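Local atomic coordinates of neuraminidase (Influenza A virus, PDB entry 4GDJ), a protein that adopts the beta-propeller fold of influenza neuraminidases and is predicted to cleave terminal sialic acids from glycoconjugates, although its putative active site has diverged. Residues A[151-156]-A[323-328]; A[202-207]-A[333-338]; A[277-282]-A[292-297]. All blocks are in the same frame, centred on the assembly; numbering follows the deposited sequence.

Contacts 1 and 2 lie side by side, their centres 8 Å apart, and both join the blade of strands 317-324 and 338-343 to the blades beginning with strands 153-155 and 200-205, which are not next to it in the ring. Contact 1 is buried and relies on a carboxylate that accepts a backbone N-H, and on bridging waters. Contact 2 is partly buried: apolar side chains meet at its inner end, a glutamine amide and a water at its outer end. Contact 3, its centre about 22 Å and 17 Å from those of contacts 1 and 2, works within one blade: 277-282 and 292-297 pair as a hairpin, regular main-chain bonding replaces isolated side-chain bonds, and more surface is buried.

Contact 1 of 3, residues A[151-156]-A[323-328]; sequences ECICVE and FFQPKG
Glu151 OE2 accepts the backbone N-H of Gln325 at 3.0 Å, bent at hydrogen (138°), and the donor sits 36° out of the carboxylate plane. A weak bond from water 2 also reaches this oxygen, and the same water donates to Gln325 OE1 at 3.0 Å. Glu151 CG stands between the backbone N and the carbonyl carbon (chi1 76°), and the chain runs extended, which carries the carboxylate to Phe324, where OE2 lies 3.4 Å from CA. The other oxygen, OE1, is hydrogen-bonded to Ser47 OG, so both carboxylate oxygens are held. Residues 151-156 hold strand 153-155, the first of one blade, and 323-328 begin at the end of strand 317-324 of the blade containing strand 20-25; the two meet across the middle of the propeller. Between these backbones water 1 accepts from Glu151 N at 2.9 Å and donates to Phe323 O at 2.7 Å. Gln325 OE1 bonds to Thr204 N of strand 200-205, and NE2 to Arg336 O in the loop before strand 338-343. Lys327 NZ bonds to Gln325 O; it lies 4.3 Å from Glu151 OE2, beyond a salt bridge, and is poorly ordered, so its position and any charge effect are tentative.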
loop_
_atom_site.group_PDB
_atom_site.type_symbol
_atom_site.label_atom_id
_atom_site.label_comp_id
_atom_site.label_asym_id
_atom_site.label_seq_id
_atom_site.Cartn_x
_atom_site.Cartn_y
_atom_site.Cartn_z
ATOM N N GLU A 151 0.999 -5.108 -2.030
ATOM C CA GLU A 151 0.954 -5.995 -3.172
ATOM C C GLU A 151 0.839 -5.194 -4.451
ATOM O O GLU A 151 0.243 -4.129 -4.451
ATOM C CB GLU A 151 -0.175 -7.037 -3.065
ATOM C CG GLU A 151 -1.564 -6.516 -3.339
ATOM C CD GLU A 151 -2.635 -7.642 -3.391
ATOM O OE1 GLU A 151 -2.277 -8.850 -3.339
ATOM O OE2 GLU A 151 -3.836 -7.316 -3.487
ATOM N N CYS A 152 1.435 -5.701 -5.535
ATOM C CA CYS A 152 1.212 -5.106 -6.830
ATOM C C CYS A 152 -0.107 -5.713 -7.371
ATOM O O CYS A 152 -0.719 -6.567 -6.707
ATOM C CB CYS A 152 2.419 -5.323 -7.760
ATOM S SG CYS A 152 3.131 -6.970 -7.762
ATOM N N ILE A 153 -0.584 -5.218 -8.511
ATOM C CA ILE A 153 -1.965 -5.515 -8.973
ATOM C C ILE A 153 -1.893 -6.157 -10.346
ATOM O O ILE A 153 -1.337 -5.580 -11.275
ATOM C CB ILE A 153 -2.816 -4.240 -9.090
ATOM C CG1 ILE A 153 -2.993 -3.572 -7.747
ATOM C CG2 ILE A 153 -4.198 -4.559 -9.687
ATOM C CD1 ILE A 153 -3.633 -4.455 -6.697
ATOM N N CYS A 154 -2.407 -7.366 -10.457
ATOM C CA CYS A 154 -2.395 -8.126 -11.688
ATOM C C CYS A 154 -3.786 -8.158 -12.251
ATOM O O CYS A 154 -4.701 -8.474 -11.531
ATOM C CB CYS A 154 -1.967 -9.554 -11.412
ATOM S SG CYS A 154 -0.210 -9.643 -10.983
ATOM N N VAL A 155 -3.923 -7.835 -13.532
ATOM C CA VAL A 155 -5.190 -7.850 -14.244
ATOM C C VAL A 155 -4.969 -8.547 -15.588
ATOM O O VAL A 155 -4.219 -8.050 -16.414
ATOM C CB VAL A 155 -5.639 -6.429 -14.537
ATOM C CG1 VAL A 155 -6.801 -6.434 -15.519
ATOM C CG2 VAL A 155 -6.009 -5.717 -13.246
ATOM N N GLU A 156 -5.578 -9.712 -15.782
ATOM C CA GLU A 156 -5.478 -10.439 -17.042
ATOM C C GLU A 156 -4.025 -10.661 -17.461
ATOM O O GLU A 156 -3.635 -10.363 -18.586
ATOM C CB GLU A 156 -6.226 -9.687 -18.130
ATOM C CG GLU A 156 -7.742 -9.647 -17.881
ATOM C CD GLU A 156 -8.511 -8.812 -18.904
ATOM O OE1 GLU A 156 -7.881 -8.071 -19.696
ATOM O OE2 GLU A 156 -9.759 -8.896 -18.911
ATOM N N PHE A 323 -4.087 -2.195 1.382
ATOM C CA PHE A 323 -5.029 -3.128 0.773
ATOM C C PHE A 323 -4.418 -4.458 0.389
ATOM O O PHE A 323 -3.217 -4.574 0.112
ATOM C CB PHE A 323 -5.602 -2.544 -0.523
ATOM C CG PHE A 323 -6.427 -1.287 -0.346
ATOM C CD1 PHE A 323 -7.701 -1.347 0.202
ATOM C CD2 PHE A 323 -5.942 -0.058 -0.786
ATOM C CE1 PHE A 323 -8.466 -0.196 0.357
ATOM C CE2 PHE A 323 -6.711 1.096 -0.652
ATOM C CZ PHE A 323 -7.971 1.020 -0.078
ATOM N N PHE A 324 -5.270 -5.460 0.337
ATOM C CA PHE A 324 -4.989 -6.708 -0.377
ATOM C C PHE A 324 -6.309 -7.297 -0.821
ATOM O O PHE A 324 -7.352 -6.973 -0.230
ATOM C CB PHE A 324 -4.178 -7.729 0.454
ATOM C CG PHE A 324 -4.945 -8.400 1.559
ATOM C CD1 PHE A 324 -5.105 -7.789 2.794
ATOM C CD2 PHE A 324 -5.431 -9.680 1.391
ATOM C CE1 PHE A 324 -5.792 -8.421 3.823
ATOM C CE2 PHE A 324 -6.121 -10.314 2.417
ATOM C CZ PHE A 324 -6.287 -9.704 3.621
ATOM N N GLN A 325 -6.267 -8.124 -1.867
ATOM C CA GLN A 325 -7.475 -8.726 -2.437
ATOM C C GLN A 325 -7.320 -10.243 -2.552
ATOM O O GLN A 325 -6.512 -10.730 -3.325
ATOM C CB GLN A 325 -7.795 -8.125 -3.807
ATOM C CG GLN A 325 -8.239 -6.673 -3.680
ATOM C CD GLN A 325 -8.557 -6.009 -4.996
ATOM O OE1 GLN A 325 -7.668 -5.628 -5.761
ATOM N NE2 GLN A 325 -9.843 -5.823 -5.252
ATOM N N PRO A 326 -8.097 -11.005 -1.778
ATOM C CA PRO A 326 -8.053 -12.478 -1.941
ATOM C C PRO A 326 -8.541 -12.859 -3.332
ATOM O O PRO A 326 -9.268 -12.053 -3.890
ATOM C CB PRO A 326 -9.008 -12.991 -0.867
ATOM C CG PRO A 326 -9.113 -11.894 0.118
ATOM C CD PRO A 326 -8.910 -10.590 -0.631
ATOM N N LYS A 327 -8.185 -14.021 -3.884
ATOM C CA LYS A 327 -8.422 -14.233 -5.325
ATOM C C LYS A 327 -9.698 -14.995 -5.738
ATOM O O LYS A 327 -10.266 -14.700 -6.794
ATOM C CB LYS A 327 -7.194 -14.857 -6.013
ATOM C CG LYS A 327 -5.941 -13.965 -6.045
ATOM C CD LYS A 327 -6.195 -12.613 -6.710
ATOM C CE LYS A 327 -5.018 -11.665 -6.508
ATOM N NZ LYS A 327 -5.498 -10.283 -6.130
ATOM N N GLY A 328 -10.158 -15.960 -4.947
ATOM C CA GLY A 328 -11.381 -16.681 -5.303
ATOM C C GLY A 328 -12.644 -15.823 -5.227
ATOM O O GLY A 328 -13.624 -16.015 -5.965
HETATM O O HOH W 1 -0.800 -5.713 0.171
HETATM O O HOH W 2 -5.546 -7.670 -6.357
HETATM O O HOH W 3 -2.482 -8.829 -6.450
#

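Contact 2 of 3, residues A[202-207]-A[333-338]; sequences CYTINN and ECQRVC
Gln335 OE1 receives the backbone N-H of Asn206 in a 2.9 Å bond that is nearly straight at hydrogen (160°) and lies in the carbonyl plane, on a lone pair. The Gln335 chain gets there by setting CG beside its backbone N and then extending, which brings the amide alongside the backbone of strand 200-205; OE1 comes within 3.4 Å of Ile205 CA. The rest of the amide works too. Gln335 NE2 donates to water 4 at 3.0 Å, and that water accepts from Asn207 N and donates to Thr204 OG1, a hydroxyl also bonded to Leu208 O. One glutamine thus ties down the turn at Asn206 and Asn207, both with left-handed backbone angles, where the chain reverses from strand 200-205 into strand 208-214 of the same propeller blade. Residues 333-337 belong to the loop entering strand 338-343, which Cys338 begins, in a different blade. Val337 makes the apolar part of the contact by spreading two methyls. CG2 touches Ile205 CD1 at 4.1 Å, the side chains crossing at about a right angle, while CG1, placed anti to N by chi1 -170°, approaches Tyr203 CG obliquely at 4.4 Å. Within the strand, Ile205 CG1 lies in the plane of the Tyr203 ring, at its edge. Tyr203 OH is hydrogen-bonded to Glu274 OE2, and its ring meets that of Phe323 with planes at about 60°. Ile205 and Gln335 slide past one another in opposite directions, CG2 of the isoleucine 3.8 Å from OE1 of the glutamine.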
loop_
_atom_site.group_PDB
_atom_site.type_symbol
_atom_site.label_atom_id
_atom_site.label_comp_id
_atom_site.label_asym_id
_atom_site.label_seq_id
_atom_site.Cartn_x
_atom_site.Cartn_y
_atom_site.Cartn_z
ATOM N N CYS A 202 -2.736 -0.291 -3.313
ATOM C CA CYS A 202 -3.615 -0.345 -4.463
ATOM C C CYS A 202 -4.579 -1.529 -4.398
ATOM O O CYS A 202 -4.306 -2.536 -3.748
ATOM C CB CYS A 202 -2.793 -0.511 -5.732
ATOM S SG CYS A 202 -1.472 0.704 -5.948
ATOM N N TYR A 203 -5.716 -1.386 -5.079
ATOM C CA TYR A 203 -6.638 -2.498 -5.271
ATOM C C TYR A 203 -7.249 -2.274 -6.626
ATOM O O TYR A 203 -7.066 -1.232 -7.218
ATOM C CB TYR A 203 -7.728 -2.563 -4.176
ATOM C CG TYR A 203 -8.631 -1.379 -4.214
ATOM C CD1 TYR A 203 -8.282 -0.194 -3.581
ATOM C CD2 TYR A 203 -9.822 -1.432 -4.914
ATOM C CE1 TYR A 203 -9.086 0.892 -3.634
ATOM C CE2 TYR A 203 -10.652 -0.340 -4.968
ATOM C CZ TYR A 203 -10.289 0.805 -4.326
ATOM O OH TYR A 203 -11.111 1.895 -4.416
ATOM N N THR A 204 -7.967 -3.266 -7.135
ATOM C CA THR A 204 -8.622 -3.113 -8.417
ATOM C C THR A 204 -10.086 -3.528 -8.336
ATOM O O THR A 204 -10.421 -4.530 -7.727
ATOM C CB THR A 204 -7.912 -3.923 -9.522
ATOM O OG1 THR A 204 -8.528 -3.668 -10.784
ATOM C CG2 THR A 204 -7.917 -5.394 -9.238
ATOM N N ILE A 205 -10.927 -2.724 -8.964
ATOM C CA ILE A 205 -12.341 -3.037 -9.153
ATOM C C ILE A 205 -12.740 -2.596 -10.560
ATOM O O ILE A 205 -12.477 -1.466 -10.959
ATOM C CB ILE A 205 -13.202 -2.313 -8.141
ATOM C CG1 ILE A 205 -12.969 -2.900 -6.757
ATOM C CG2 ILE A 205 -14.676 -2.434 -8.525
ATOM C CD1 ILE A 205 -13.724 -2.172 -5.660
ATOM N N ASN A 206 -13.309 -3.513 -11.334
ATOM C CA ASN A 206 -13.804 -3.193 -12.676
ATOM C C ASN A 206 -12.714 -2.714 -13.636
ATOM O O ASN A 206 -12.884 -1.731 -14.347
ATOM C CB ASN A 206 -14.919 -2.162 -12.586
ATOM C CG ASN A 206 -16.213 -2.749 -12.019
ATOM O OD1 ASN A 206 -16.494 -3.946 -12.174
ATOM N ND2 ASN A 206 -17.001 -1.908 -11.358
ATOM N N ASN A 207 -11.611 -3.440 -13.652
ATOM C CA ASN A 207 -10.402 -3.058 -14.393
ATOM C C ASN A 207 -9.963 -1.575 -14.282
ATOM O O ASN A 207 -9.206 -1.078 -15.116
ATOM C CB ASN A 207 -10.487 -3.512 -15.862
ATOM C CG ASN A 207 -10.505 -5.033 -16.007
ATOM O OD1 ASN A 207 -10.113 -5.772 -15.096
ATOM N ND2 ASN A 207 -10.962 -5.506 -17.158
ATOM N N GLU A 333 -19.278 -12.739 -6.703
ATOM C CA GLU A 333 -20.131 -11.778 -7.400
ATOM C C GLU A 333 -19.482 -10.389 -7.484
ATOM O O GLU A 333 -19.044 -9.962 -8.556
ATOM C CB GLU A 333 -21.496 -11.691 -6.705
ATOM C CG GLU A 333 -22.415 -10.599 -7.262
ATOM C CD GLU A 333 -23.772 -11.132 -7.709
ATOM O OE1 GLU A 333 -23.866 -12.331 -8.061
ATOM O OE2 GLU A 333 -24.746 -10.346 -7.710
ATOM N N CYS A 334 -19.447 -9.682 -6.354
ATOM C CA CYS A 334 -18.709 -8.428 -6.249
ATOM C C CYS A 334 -17.241 -8.774 -5.982
ATOM O O CYS A 334 -16.939 -9.823 -5.425
ATOM C CB CYS A 334 -19.251 -7.570 -5.098
ATOM S SG CYS A 334 -21.022 -7.072 -5.212
ATOM N N GLN A 335 -16.326 -7.903 -6.369
ATOM C CA GLN A 335 -14.911 -8.135 -6.051
ATOM C C GLN A 335 -14.625 -7.812 -4.588
ATOM O O GLN A 335 -15.025 -6.775 -4.086
ATOM C CB GLN A 335 -14.015 -7.304 -6.966
ATOM C CG GLN A 335 -14.034 -7.812 -8.408
ATOM C CD GLN A 335 -13.370 -6.858 -9.394
ATOM O OE1 GLN A 335 -14.021 -5.945 -9.931
ATOM N NE2 GLN A 335 -12.071 -7.071 -9.643
ATOM N N ARG A 336 -13.950 -8.715 -3.905
ATOM C CA ARG A 336 -13.537 -8.459 -2.529
ATOM C C ARG A 336 -12.366 -7.477 -2.376
ATOM O O ARG A 336 -11.485 -7.373 -3.239
ATOM C CB ARG A 336 -13.215 -9.770 -1.825
ATOM C CG ARG A 336 -14.268 -10.103 -0.758
ATOM C CD ARG A 336 -14.259 -11.569 -0.380
ATOM N NE ARG A 336 -13.434 -11.868 0.791
ATOM C CZ ARG A 336 -12.619 -12.918 0.882
ATOM N NH1 ARG A 336 -12.501 -13.771 -0.136
ATOM N NH2 ARG A 336 -11.913 -13.122 1.993
ATOM N N VAL A 337 -12.393 -6.749 -1.259
ATOM C CA VAL A 337 -11.325 -5.843 -0.852
ATOM C C VAL A 337 -11.127 -6.044 0.626
ATOM O O VAL A 337 -12.094 -6.049 1.392
ATOM C CB VAL A 337 -11.682 -4.374 -1.036
ATOM C CG1 VAL A 337 -10.440 -3.510 -0.836
ATOM C CG2 VAL A 337 -12.234 -4.137 -2.379
ATOM N N CYS A 338 -9.869 -6.181 1.020
ATOM C CA CYS A 338 -9.476 -6.330 2.404
ATOM C C CYS A 338 -8.341 -5.388 2.731
ATOM O O CYS A 338 -7.784 -4.753 1.836
ATOM C CB CYS A 338 -9.024 -7.754 2.674
ATOM S SG CYS A 338 -10.205 -9.015 2.150
HETATM O O HOH W 4 -10.674 -5.350 -11.686
#

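Contact 3 of 3, residues A[277-282]-A[292-297]; sequences AWTSKT and VLEQIP
Strand 277-281 and residues 292-296 of strand 289-296 run antiparallel at 157°, their axes 4.6 Å apart at closest, with six backbone hydrogen bonds linking the hydrogen-bonded pairs Ala277-Ile296, Thr279-Glu294 and Lys281-Val292. They form a beta hairpin at one edge of a propeller blade, with strand 308-313 next. The intervening non-hydrogen-bonded pairs, Trp278-Gln295 and Ser280-Leu293, put their side chains on the other face of the sheet. There Gln295 CB sits over the Trp278 six-membered ring, 3.5 Å from its centroid and only 5° off the normal, a CH-pi contact. With CG anti to the backbone N (chi1 -173°), the glutamine chain continues over the indole, its CG 3.7 Å from Trp278 CE2. Leu293 CB approaches the benzo part of the indole obliquely, 3.9 Å from CE3, and Leu293 CD2 packs on Ser280 CB at 3.6 Å. Trp278 NE1 bonds to Val18 O and the ring meets Trp21 edge-to-face, tying this face to the N-terminal part of the chain; Ser280 OG bonds to Phe270 O. On the opposite face Thr279 CG2 touches Ile296 CD1 at 4.0 Å, and Thr279 OG1 turns to two waters, each of which donates to Glu294 OE1. Lys281 extends along this face, its NZ 4.1 Å from Glu294 OE1. At that separation the pair can attract without a salt bridge; the two waters, held in turn by Thr279 OG1, probably do more to stabilise the carboxylate, whereas on the indole face the contact is carbon packing, with Trp278 NE1 and Ser280 OG satisfied by backbone carbonyls outside the hairpin.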
loop_
_atom_site.group_PDB
_atom_site.type_symbol
_atom_site.label_atom_id
_atom_site.label_comp_id
_atom_site.label_asym_id
_atom_site.label_seq_id
_atom_site.Cartn_x
_atom_site.Cartn_y
_atom_site.Cartn_z
ATOM N N ALA A 277 -17.142 5.746 -0.067
ATOM C CA ALA A 277 -15.727 5.698 0.249
ATOM C C ALA A 277 -15.527 5.392 1.718
ATOM O O ALA A 277 -16.421 5.615 2.552
ATOM C CB ALA A 277 -15.086 7.016 -0.086
ATOM N N TRP A 278 -14.349 4.890 2.059
ATOM C CA TRP A 278 -14.020 4.680 3.449
ATOM C C TRP A 278 -12.630 5.198 3.708
ATOM O O TRP A 278 -11.708 4.852 2.957
ATOM C CB TRP A 278 -14.041 3.210 3.770
ATOM C CG TRP A 278 -15.344 2.537 3.897
ATOM C CD1 TRP A 278 -16.103 1.981 2.899
ATOM C CD2 TRP A 278 -16.024 2.267 5.118
ATOM N NE1 TRP A 278 -17.215 1.408 3.435
ATOM C CE2 TRP A 278 -17.187 1.563 4.798
ATOM C CE3 TRP A 278 -15.751 2.565 6.458
ATOM C CZ2 TRP A 278 -18.098 1.138 5.781
ATOM C CZ3 TRP A 278 -16.661 2.162 7.427
ATOM C CH2 TRP A 278 -17.815 1.447 7.080
ATOM N N THR A 279 -12.491 6.030 4.734
ATOM C CA THR A 279 -11.213 6.541 5.168
ATOM C C THR A 279 -10.806 5.816 6.414
ATOM O O THR A 279 -11.606 5.100 7.014
ATOM C CB THR A 279 -11.221 8.048 5.471
ATOM O OG1 THR A 279 -12.232 8.329 6.427
ATOM C CG2 THR A 279 -11.497 8.837 4.235
ATOM N N SER A 280 -9.535 5.984 6.787
ATOM C CA SER A 280 -8.981 5.282 7.912
ATOM C C SER A 280 -7.820 6.073 8.485
ATOM O O SER A 280 -7.027 6.670 7.738
ATOM C CB SER A 280 -8.559 3.874 7.478
ATOM O OG SER A 280 -7.512 3.936 6.512
ATOM N N LYS A 281 -7.727 6.113 9.803
ATOM C CA LYS A 281 -6.703 6.900 10.478
ATOM C C LYS A 281 -6.610 6.491 11.935
ATOM O O LYS A 281 -7.448 5.735 12.454
ATOM C CB LYS A 281 -7.062 8.374 10.419
ATOM C CG LYS A 281 -8.400 8.628 11.068
ATOM C CD LYS A 281 -8.799 10.058 10.912
ATOM C CE LYS A 281 -10.098 10.319 11.722
ATOM N NZ LYS A 281 -10.456 11.763 11.639
ATOM N N THR A 282 -5.578 6.983 12.600
ATOM C CA THR A 282 -5.475 6.828 14.025
ATOM C C THR A 282 -6.664 7.562 14.676
ATOM O O THR A 282 -7.275 8.443 14.086
ATOM C CB THR A 282 -4.188 7.436 14.548
ATOM O OG1 THR A 282 -4.164 8.820 14.195
ATOM C CG2 THR A 282 -2.930 6.719 13.936
ATOM N N VAL A 292 -9.601 4.196 13.229
ATOM C CA VAL A 292 -10.961 4.585 12.938
ATOM C C VAL A 292 -11.219 4.464 11.462
ATOM O O VAL A 292 -10.407 4.897 10.647
ATOM C CB VAL A 292 -11.203 6.041 13.411
ATOM C CG1 VAL A 292 -12.538 6.573 12.907
ATOM C CG2 VAL A 292 -11.136 6.109 14.930
ATOM N N LEU A 293 -12.338 3.830 11.127
ATOM C CA LEU A 293 -12.847 3.738 9.762
ATOM C C LEU A 293 -14.117 4.563 9.633
ATOM O O LEU A 293 -15.044 4.421 10.448
ATOM C CB LEU A 293 -13.203 2.304 9.427
ATOM C CG LEU A 293 -12.124 1.261 9.645
ATOM C CD1 LEU A 293 -12.677 -0.109 9.351
ATOM C CD2 LEU A 293 -10.962 1.538 8.728
ATOM N N GLU A 294 -14.174 5.406 8.610
ATOM C CA GLU A 294 -15.333 6.257 8.369
ATOM C C GLU A 294 -15.829 6.097 6.963
ATOM O O GLU A 294 -15.041 6.187 6.012
ATOM C CB GLU A 294 -14.993 7.735 8.624
ATOM C CG GLU A 294 -14.690 8.042 10.066
ATOM C CD GLU A 294 -14.392 9.499 10.310
ATOM O OE1 GLU A 294 -13.588 10.097 9.562
ATOM O OE2 GLU A 294 -14.975 10.050 11.258
ATOM N N GLN A 295 -17.136 5.855 6.835
ATOM C CA GLN A 295 -17.795 5.724 5.542
ATOM C C GLN A 295 -18.355 7.076 5.072
ATOM O O GLN A 295 -18.958 7.827 5.869
ATOM C CB GLN A 295 -18.908 4.693 5.645
ATOM C CG GLN A 295 -19.564 4.354 4.324
ATOM C CD GLN A 295 -20.763 3.394 4.495
ATOM O OE1 GLN A 295 -20.771 2.288 3.962
ATOM N NE2 GLN A 295 -21.758 3.823 5.264
ATOM N N ILE A 296 -18.112 7.399 3.797
ATOM C CA ILE A 296 -18.535 8.648 3.189
ATOM C C ILE A 296 -19.345 8.320 1.933
ATOM O O ILE A 296 -18.774 8.049 0.887
ATOM C CB ILE A 296 -17.330 9.521 2.810
ATOM C CG1 ILE A 296 -16.548 9.946 4.049
ATOM C CG2 ILE A 296 -17.788 10.761 2.088
ATOM C CD1 ILE A 296 -15.149 10.428 3.716
ATOM N N PRO A 297 -20.688 8.309 2.035
ATOM C CA PRO A 297 -21.484 7.845 0.885
ATOM C C PRO A 297 -21.244 8.610 -0.419
ATOM O O PRO A 297 -21.286 7.998 -1.490
ATOM C CB PRO A 297 -22.941 8.006 1.365
ATOM C CG PRO A 297 -22.857 7.842 2.854
ATOM C CD PRO A 297 -21.534 8.561 3.216
HETATM O O HOH W 5 -11.401 7.747 9.098
HETATM O O HOH W 6 -13.478 10.857 7.191
#